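Local coordinates for D-3-phosphoglycerate dehydrogenase oxidoreductase protein (Ralstonia solanacearum, PDB 3GG9) that probably catalyses the NAD-dependent oxidation of D-3-phosphoglycerate, as a member of the D-isomer specific 2-hydroxyacid dehydrogenase family, at residues 263-267 and 268-272; 131-135 and 136-140. All coordinates share one frame; numbering follows the deposited sequence.

Contact 1. Residues 263-267 and 268-272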
loop_
_atom_site.group_PDB
_atom_site.type_symbol
_atom_site.label_atom_id
_atom_site.label_comp_id
_atom_site.label_asym_id
_atom_site.label_seq_id
_atom_site.Cartn_x
_atom_site.Cartn_y
_atom_site.Cartn_z
ATOM N N THR A 263 0.927 -24.577 1.282
ATOM C CA THR A 263 2.002 -25.553 1.487
ATOM C C THR A 263 3.363 -24.872 1.509
ATOM O O THR A 263 4.120 -25.054 2.449
ATOM C CB THR A 263 1.955 -26.699 0.439
ATOM O OG1 THR A 263 0.685 -27.365 0.513
ATOM C CG2 THR A 263 3.081 -27.731 0.670
ATOM N N ALA A 264 3.646 -24.035 0.509
ATOM C CA ALA A 264 4.933 -23.357 0.442
ATOM C C ALA A 264 5.144 -22.359 1.590
ATOM O O ALA A 264 6.242 -22.296 2.167
ATOM C CB ALA A 264 5.108 -22.679 -0.907
ATOM N N LEU A 265 4.107 -21.599 1.946
ATOM C CA LEU A 265 4.220 -20.671 3.074
ATOM C C LEU A 265 4.526 -21.410 4.368
ATOM O O LEU A 265 5.376 -20.976 5.146
ATOM C CB LEU A 265 2.973 -19.794 3.228
ATOM C CG LEU A 265 2.797 -18.663 2.204
ATOM C CD1 LEU A 265 1.424 -18.051 2.377
ATOM C CD2 LEU A 265 3.881 -17.583 2.314
ATOM N N ASN A 266 3.871 -22.548 4.564
ATOM C CA ASN A 266 4.149 -23.402 5.719
ATOM C C ASN A 266 5.554 -24.017 5.736
ATOM O O ASN A 266 6.035 -24.403 6.792
ATOM C CB ASN A 266 3.082 -24.486 5.868
ATOM C CG ASN A 266 1.788 -23.951 6.455
ATOM O OD1 ASN A 266 1.758 -22.885 7.066
ATOM N ND2 ASN A 266 0.708 -24.690 6.262
ATOM N N ARG A 267 6.214 -24.096 4.583
ATOM C CA ARG A 267 7.602 -24.579 4.551
ATOM C C ARG A 267 8.629 -23.433 4.612
ATOM O O ARG A 267 9.841 -23.669 4.700
ATOM C CB ARG A 267 7.846 -25.549 3.378
ATOM C CG ARG A 267 6.813 -26.690 3.286
ATOM C CD ARG A 267 7.402 -28.050 2.945
ATOM N NE ARG A 267 7.618 -28.284 1.515
ATOM C CZ ARG A 267 6.906 -29.119 0.750
ATOM N NH1 ARG A 267 7.214 -29.256 -0.534
ATOM N NH2 ARG A 267 5.893 -29.818 1.251
ATOM N N GLY A 268 8.133 -22.194 4.582
ATOM C CA GLY A 268 8.947 -21.013 4.856
ATOM C C GLY A 268 9.552 -20.309 3.654
ATOM O O GLY A 268 10.305 -19.339 3.819
ATOM N N ARG A 269 9.263 -20.822 2.459
ATOM C CA ARG A 269 9.710 -20.232 1.174
ATOM C C ARG A 269 8.517 -20.241 0.216
ATOM O O ARG A 269 8.003 -21.308 -0.103
ATOM C CB ARG A 269 10.883 -21.003 0.560
ATOM C CG ARG A 269 12.129 -21.041 1.447
ATOM C CD ARG A 269 13.117 -22.110 1.023
ATOM N NE ARG A 269 14.031 -21.567 0.035
ATOM C CZ ARG A 269 15.262 -21.145 0.292
ATOM N NH1 ARG A 269 15.992 -20.647 -0.693
ATOM N NH2 ARG A 269 15.767 -21.237 1.514
ATOM N N PRO A 270 8.041 -19.054 -0.219
ATOM C CA PRO A 270 8.496 -17.691 0.083
ATOM C C PRO A 270 8.168 -17.320 1.536
ATOM O O PRO A 270 7.470 -18.072 2.206
ATOM C CB PRO A 270 7.677 -16.839 -0.883
ATOM C CG PRO A 270 6.397 -17.601 -1.048
ATOM C CD PRO A 270 6.851 -19.053 -1.093
ATOM N N GLY A 271 8.663 -16.182 2.006
ATOM C CA GLY A 271 8.392 -15.724 3.369
ATOM C C GLY A 271 7.024 -15.076 3.530
ATOM O O GLY A 271 6.438 -15.073 4.623
ATOM N N MET A 272 6.511 -14.513 2.441
ATOM C CA MET A 272 5.254 -13.773 2.507
ATOM C C MET A 272 4.515 -13.844 1.183
ATOM O O MET A 272 5.123 -14.025 0.122
ATOM C CB MET A 272 5.513 -12.310 2.921
ATOM C CG MET A 272 4.225 -11.462 3.216
ATOM S SD MET A 272 4.430 -9.840 4.009
ATOM C CE MET A 272 5.082 -10.434 5.585
HETATM O O HOH W 1 6.463 -18.529 4.701
#
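A Schellman motif closes helix 260-267, and Leu265 and Ala264 of its last turn meet the chain again as it bends back toward strand 272-275. The amide of Gly268 points into the helix end, with N 3.1 Å from Leu265 O; it sits well above the plane of that carbonyl. Gly268 N also makes a weak bond to Ala264 O, and Arg269 N another at 3.4 Å from Ala264 O, so this carbonyl gathers three weak bonds, the third from Arg267 N within the helix. Gly268 turns the chain at positive phi (94°), a conformation that suits glycine. Beyond the turn a cis peptide leads into Pro270, whose CD lies 4.0 Å from Ala264 CB. Leu265 holds CG beside its backbone N (chi1 -74°), and its CD2 meets the returning chain, 4.2 Å from Pro270 CG and 3.6 Å from Pro270 O. One water lies 2.7 Å from both Leu265 O and Pro270 O, bridging the two limbs. Leu238 of helix 235-238 packs on both Ala264 and Pro270, and Phe247 touches the proline too. This is the helix-to-strand half of a beta-alpha-beta crossover, from strand 246-249 to strand 272-275 in the parallel, Rossmann-type sheet.

Contact 2. Residues 131-135 and 136-140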
loop_
_atom_site.group_PDB
_atom_site.type_symbol
_atom_site.label_atom_id
_atom_site.label_comp_id
_atom_site.label_asym_id
_atom_site.label_seq_id
_atom_site.Cartn_x
_atom_site.Cartn_y
_atom_site.Cartn_z
ATOM N N ALA A 131 -3.337 -2.833 12.173
ATOM C CA ALA A 131 -4.239 -3.623 13.015
ATOM C C ALA A 131 -3.747 -3.737 14.460
ATOM O O ALA A 131 -4.549 -3.705 15.403
ATOM C CB ALA A 131 -4.415 -5.007 12.427
ATOM N N SER A 132 -2.437 -3.907 14.621
ATOM C CA SER A 132 -1.808 -3.918 15.943
ATOM C C SER A 132 -2.008 -2.619 16.691
ATOM O O SER A 132 -2.268 -2.629 17.887
ATOM C CB SER A 132 -0.319 -4.135 15.817
ATOM O OG SER A 132 -0.042 -5.486 15.507
ATOM N N LEU A 133 -1.873 -1.504 15.970
ATOM C CA LEU A 133 -1.983 -0.176 16.543
ATOM C C LEU A 133 -3.394 0.111 17.045
ATOM O O LEU A 133 -3.562 0.763 18.074
ATOM C CB LEU A 133 -1.539 0.883 15.530
ATOM C CG LEU A 133 -1.475 2.323 16.029
ATOM C CD1 LEU A 133 -0.554 2.429 17.255
ATOM C CD2 LEU A 133 -1.030 3.279 14.911
ATOM N N LYS A 134 -4.390 -0.412 16.333
ATOM C CA LYS A 134 -5.798 -0.258 16.701
ATOM C C LYS A 134 -6.120 -1.007 17.985
ATOM O O LYS A 134 -7.050 -0.648 18.710
ATOM C CB LYS A 134 -6.696 -0.765 15.575
ATOM C CG LYS A 134 -6.942 0.247 14.474
ATOM C CD LYS A 134 -7.358 -0.455 13.195
ATOM C CE LYS A 134 -8.391 0.344 12.432
ATOM N NZ LYS A 134 -9.745 0.225 13.056
ATOM N N HIS A 135 -5.333 -2.051 18.250
ATOM C CA HIS A 135 -5.440 -2.864 19.458
ATOM C C HIS A 135 -4.453 -2.428 20.536
ATOM O O HIS A 135 -4.233 -3.150 21.510
ATOM C CB HIS A 135 -5.185 -4.328 19.125
ATOM C CG HIS A 135 -6.372 -5.026 18.557
ATOM N ND1 HIS A 135 -6.323 -5.738 17.379
ATOM C CD2 HIS A 135 -7.647 -5.123 19.005
ATOM C CE1 HIS A 135 -7.515 -6.250 17.127
ATOM N NE2 HIS A 135 -8.338 -5.886 18.095
ATOM N N GLY A 136 -3.845 -1.263 20.341
ATOM C CA GLY A 136 -2.990 -0.657 21.346
ATOM C C GLY A 136 -1.509 -1.000 21.304
ATOM O O GLY A 136 -0.742 -0.511 22.131
ATOM N N ALA A 137 -1.085 -1.827 20.352
ATOM C CA ALA A 137 0.314 -2.197 20.296
ATOM C C ALA A 137 1.062 -1.242 19.368
ATOM O O ALA A 137 0.778 -1.172 18.174
ATOM C CB ALA A 137 0.484 -3.641 19.863
ATOM N N TRP A 138 2.012 -0.505 19.927
ATOM C CA TRP A 138 2.756 0.479 19.156
ATOM C C TRP A 138 3.893 -0.173 18.400
ATOM O O TRP A 138 4.745 -0.840 19.002
ATOM C CB TRP A 138 3.305 1.587 20.058
ATOM C CG TRP A 138 4.146 2.599 19.331
ATOM C CD1 TRP A 138 5.509 2.658 19.284
ATOM C CD2 TRP A 138 3.669 3.715 18.560
ATOM N NE1 TRP A 138 5.908 3.730 18.508
ATOM C CE2 TRP A 138 4.798 4.382 18.048
ATOM C CE3 TRP A 138 2.393 4.184 18.225
ATOM C CZ2 TRP A 138 4.699 5.530 17.250
ATOM C CZ3 TRP A 138 2.294 5.325 17.405
ATOM C CH2 TRP A 138 3.450 5.976 16.938
ATOM N N GLN A 139 3.913 0.056 17.085
ATOM C CA GLN A 139 5.007 -0.392 16.214
ATOM C C GLN A 139 5.276 -1.904 16.362
ATOM O O GLN A 139 6.394 -2.315 16.648
ATOM C CB GLN A 139 6.264 0.454 16.452
ATOM C CG GLN A 139 7.277 0.430 15.327
ATOM C CD GLN A 139 8.359 1.467 15.507
ATOM O OE1 GLN A 139 9.502 1.131 15.828
ATOM N NE2 GLN A 139 8.011 2.736 15.294
ATOM N N GLN A 140 4.232 -2.715 16.201
ATOM C CA GLN A 140 4.354 -4.188 16.259
ATOM C C GLN A 140 3.643 -4.845 15.072
ATOM O O GLN A 140 2.455 -4.624 14.852
ATOM C CB GLN A 140 3.784 -4.746 17.573
ATOM C CG GLN A 140 4.463 -4.254 18.855
ATOM C CD GLN A 140 5.883 -4.779 19.056
ATOM O OE1 GLN A 140 6.324 -5.717 18.394
ATOM N NE2 GLN A 140 6.603 -4.171 19.991
#
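With OG beside the backbone N and anti to the carbonyl carbon (chi1 -75°), Ser132 turns its hydroxyl toward the returning chain, and OG stands 2.7 Å from Gln140 O. Leu133 takes the other course, CG anti to the backbone N (chi1 -175°), which sets CD1 3.6 Å from Trp138 CE3; the two side chains run side by side, the methyl meeting the benzene half of the indole obliquely. A Schellman motif ends helix 126-134, with Gly136, at positive phi, as the C-prime residue. Ala137 N bonds to Ser132 O at 2.8 Å, and Gly136 N to Leu133 O at 3.1 Å, both with N-H...O angles of 153°. Ala137 CB rests 3.5 Å from Ser132 O. A CA-H...O contact runs from Leu133 CA to Ala137 O at 3.4 Å. The second subunit covers the loop: its Tyr11 meets Trp138 edge-to-face and takes a hydrogen bond from Gln140 NE2 through its backbone O, while its Leu290 packs on Leu133. The single Ser132 hydroxyl proton has two acceptors within reach, Gln140 O and Gln128 O one turn back in the helix. One proton between two carbonyls makes the serine a link of uncertain strength, whereas the two cap amides hold the turn by themselves.

Contacts 1 and 2 are two Schellman endings of helices in the same chain, with 131-140 coming first in sequence. Their centres lie 25 Å apart and their nearest atoms about 11 Å, so they do not touch. The onward paths differ: 263-272 leads directly into strand 272-275, whereas 131-140 opens a long loop that reaches strand 162-166 of the same parallel sheet, with strands 218-221 and 246-249 between it and strand 272-275. Their surroundings differ as well, since contact 1 is packed by its own chain and contact 2 lies against the second subunit. A bound glycerol sits about 8 Å from the Leu265 side chain of contact 1.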